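Local structure of FACT complex subunit POB3 (Chaetomium thermophilum var. thermophilum, 4KHB) at residues K88-K91 against N92-T96. The protein acts, as the subunit POB3 represented here by its N-terminal PH-like part, in the FACT histone chaperone, which probably reorganizes nucleosomes during transcription, replication and repair. Sequence-based numbering, arbitrary orientation.
Sequences KIFK and NWYST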
ATOM      1  N   LYS H  88      16.590   8.529 -17.529  1.00 18.17           N
ATOM      2  CA  LYS H  88      16.875   9.209 -18.790  1.00 20.00           C
ATOM      3  C   LYS H  88      15.622   9.360 -19.646  1.00 18.72           C
ATOM      4  O   LYS H  88      15.399  10.408 -20.254  1.00 16.11           O
ATOM      5  CB  LYS H  88      17.951   8.466 -19.584  1.00 21.82           C
ATOM      6  CG  LYS H  88      18.762   9.387 -20.484  1.00 34.98           C
ATOM      7  CD  LYS H  88      19.894   8.668 -21.197  1.00 39.14           C
ATOM      8  CE  LYS H  88      20.720   9.646 -22.023  1.00 52.65           C
ATOM      9  NZ  LYS H  88      21.946   9.022 -22.589  1.00 50.69           N
ATOM     10  N   ILE H  89      14.817   8.302 -19.698  1.00 14.86           N
ATOM     11  CA  ILE H  89      13.558   8.314 -20.436  1.00 19.28           C
ATOM     12  C   ILE H  89      12.631   9.433 -19.970  1.00 17.19           C
ATOM     13  O   ILE H  89      12.175  10.245 -20.773  1.00 20.17           O
ATOM     14  CB  ILE H  89      12.819   6.965 -20.290  1.00 23.32           C
ATOM     15  CG1 ILE H  89      13.582   5.846 -20.997  1.00 16.38           C
ATOM     16  CG2 ILE H  89      11.397   7.066 -20.826  1.00 17.73           C
ATOM     17  CD1 ILE H  89      13.054   4.468 -20.668  1.00 15.76           C
ATOM     18  N   PHE H  90      12.359   9.470 -18.669  1.00 15.10           N
ATOM     19  CA  PHE H  90      11.449  10.461 -18.101  1.00 17.54           C
ATOM     20  C   PHE H  90      11.970  11.894 -18.217  1.00 16.38           C
ATOM     21  O   PHE H  90      11.191  12.827 -18.406  1.00 17.59           O
ATOM     22  CB  PHE H  90      11.098  10.114 -16.649  1.00 11.70           C
ATOM     23  CG  PHE H  90       9.995   9.100 -16.522  1.00 20.14           C
ATOM     24  CD1 PHE H  90      10.277   7.740 -16.528  1.00 16.59           C
ATOM     25  CD2 PHE H  90       8.670   9.507 -16.417  1.00 12.26           C
ATOM     26  CE1 PHE H  90       9.261   6.806 -16.419  1.00 14.21           C
ATOM     27  CE2 PHE H  90       7.647   8.578 -16.311  1.00 10.02           C
ATOM     28  CZ  PHE H  90       7.945   7.225 -16.310  1.00 14.97           C
ATOM     29  N   LYS H  91      13.283  12.068 -18.096  1.00 10.42           N
ATOM     30  CA  LYS H  91      13.871  13.401 -18.191  1.00 21.33           C
ATOM     31  C   LYS H  91      13.915  13.906 -19.634  1.00 24.62           C
ATOM     32  O   LYS H  91      13.460  15.013 -19.924  1.00 22.76           O
ATOM     33  CB  LYS H  91      15.275  13.431 -17.574  1.00 19.67           C
ATOM     34  CG  LYS H  91      15.939  14.806 -17.632  1.00 21.10           C
ATOM     35  CD  LYS H  91      17.305  14.815 -16.959  1.00 35.51           C
ATOM     36  CE  LYS H  91      18.349  14.102 -17.800  1.00 45.51           C
ATOM     37  NZ  LYS H  91      18.668  12.758 -17.248  1.00 38.25           N
ATOM     38  N   ASN H  92      14.458  13.092 -20.535  1.00 18.39           N
ATOM     39  CA  ASN H  92      14.635  13.500 -21.927  1.00 24.59           C
ATOM     40  C   ASN H  92      13.337  13.567 -22.734  1.00 23.58           C
ATOM     41  O   ASN H  92      13.184  14.427 -23.600  1.00 28.51           O
ATOM     42  CB  ASN H  92      15.643  12.591 -22.642  1.00 23.47           C
ATOM     43  CG  ASN H  92      17.047  12.709 -22.080  1.00 31.13           C
ATOM     44  OD1 ASN H  92      17.357  13.634 -21.329  1.00 27.43           O
ATOM     45  ND2 ASN H  92      17.910  11.778 -22.462  1.00 31.55           N
ATOM     46  N   TRP H  93      12.409  12.654 -22.453  1.00 20.34           N
ATOM     47  CA  TRP H  93      11.150  12.580 -23.193  1.00 18.04           C
ATOM     48  C   TRP H  93       9.965  13.243 -22.490  1.00 21.29           C
ATOM     49  O   TRP H  93       9.140  13.894 -23.136  1.00 24.37           O
ATOM     50  CB  TRP H  93      10.808  11.119 -23.511  1.00 21.25           C
ATOM     51  CG  TRP H  93      11.699  10.497 -24.551  1.00 24.72           C
ATOM     52  CD1 TRP H  93      12.572  11.149 -25.374  1.00 28.36           C
ATOM     53  CD2 TRP H  93      11.809   9.103 -24.875  1.00 18.70           C
ATOM     54  NE1 TRP H  93      13.212  10.248 -26.193  1.00 25.22           N
ATOM     55  CE2 TRP H  93      12.763   8.986 -25.906  1.00 22.70           C
ATOM     56  CE3 TRP H  93      11.195   7.943 -24.393  1.00 19.47           C
ATOM     57  CZ2 TRP H  93      13.117   7.754 -26.463  1.00 21.23           C
ATOM     58  CZ3 TRP H  93      11.551   6.721 -24.946  1.00 25.75           C
ATOM     59  CH2 TRP H  93      12.498   6.638 -25.972  1.00 19.26           C
ATOM     60  N   TYR H  94       9.878  13.081 -21.174  1.00 16.72           N
ATOM     61  CA  TYR H  94       8.664  13.455 -20.455  1.00 16.19           C
ATOM     62  C   TYR H  94       8.818  14.709 -19.591  1.00 15.83           C
ATOM     63  O   TYR H  94       7.879  15.097 -18.889  1.00 20.88           O
ATOM     64  CB  TYR H  94       8.165  12.272 -19.613  1.00 15.90           C
ATOM     65  CG  TYR H  94       7.993  10.984 -20.405  1.00 15.87           C
ATOM     66  CD1 TYR H  94       7.660  11.011 -21.754  1.00 16.27           C
ATOM     67  CD2 TYR H  94       8.170   9.744 -19.802  1.00 17.21           C
ATOM     68  CE1 TYR H  94       7.509   9.845 -22.478  1.00 19.43           C
ATOM     69  CE2 TYR H  94       8.018   8.568 -20.520  1.00 17.26           C
ATOM     70  CZ  TYR H  94       7.688   8.628 -21.858  1.00 21.99           C
ATOM     71  OH  TYR H  94       7.536   7.471 -22.588  1.00 16.12           O
ATOM     72  N   SER H  95       9.996  15.332 -19.643  1.00 14.36           N
ATOM     73  CA  SER H  95      10.278  16.536 -18.856  1.00 20.16           C
ATOM     74  C   SER H  95       9.998  16.285 -17.378  1.00 24.66           C
ATOM     75  O   SER H  95       9.457  17.150 -16.682  1.00 21.46           O
ATOM     76  CB  SER H  95       9.468  17.738 -19.361  1.00 20.68           C
ATOM     77  OG  SER H  95       9.769  18.033 -20.713  1.00 36.85           O
ATOM     78  N   THR H  96      10.370  15.098 -16.908  1.00 21.38           N
ATOM     79  CA  THR H  96      10.067  14.694 -15.542  1.00 17.48           C
ATOM     80  C   THR H  96      11.268  14.060 -14.849  1.00 20.68           C
ATOM     81  O   THR H  96      11.988  13.251 -15.444  1.00 19.30           O
ATOM     82  CB  THR H  96       8.913  13.667 -15.526  1.00 23.12           C
ATOM     83  OG1 THR H  96       7.780  14.191 -16.233  1.00 23.08           O
ATOM     84  CG2 THR H  96       8.506  13.345 -14.106  1.00 29.17           C
TER
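The rings of F90 and Y94, one helical turn apart, form a T-shaped stack: the tyrosine turns its CD2 edge onto one face of the phenylalanine, with ring centroids 5.1 Å apart and planes at 81°. Y94 CD2 lies 3.4 Å from F90 CD2, displaced toward the rim of the phenylalanine ring, while T96 CB sits at that ring's edge. One face of Y94 looks toward the carbonyl oxygen of I89, again off centre. The W93 indole meets I89 obliquely. The methyl I89 CG2, set anti to the backbone N (chi1 of the CG1 branch -68°), serves both aromatic neighbours, touching W93 CE3 at 3.7 Å and Y94 CE2 just as closely.

Such a cluster illustrates how a PH-like fold sets its C-terminal helix across one end of the β-barrel: helix 83-92 presents I89 to F10 and F26, and F90 to V63 and I65. The phenol reaches farther, where Y94 OH hydrogen-bonds A27 O, at the last residue of strand 22-27. A leucine in place of Y94 would probably cost F90 its edge-on ring partner and leave A27 O without this hydroxyl.

The backbone bonds change along the segment: N92 N makes an i to i-4 bond to K88 O at 2.9 Å and W93 N a similar one to I89 O, whereas Y94 N reaches F90 O only weakly. S95 then turns to positive phi, and T96 N takes the same F90 O at 2.8 Å, approaching from above the carbonyl plane. With chi1 near -54°, T96 OG1 swings back to donate to Y94 O at 2.8 Å, from well above that carbonyl plane, tying the threonine back across the turn. On the outer surface the extended K88 side chain passes the amide of N92, K88 CG lying 3.2 Å from N92 ND2.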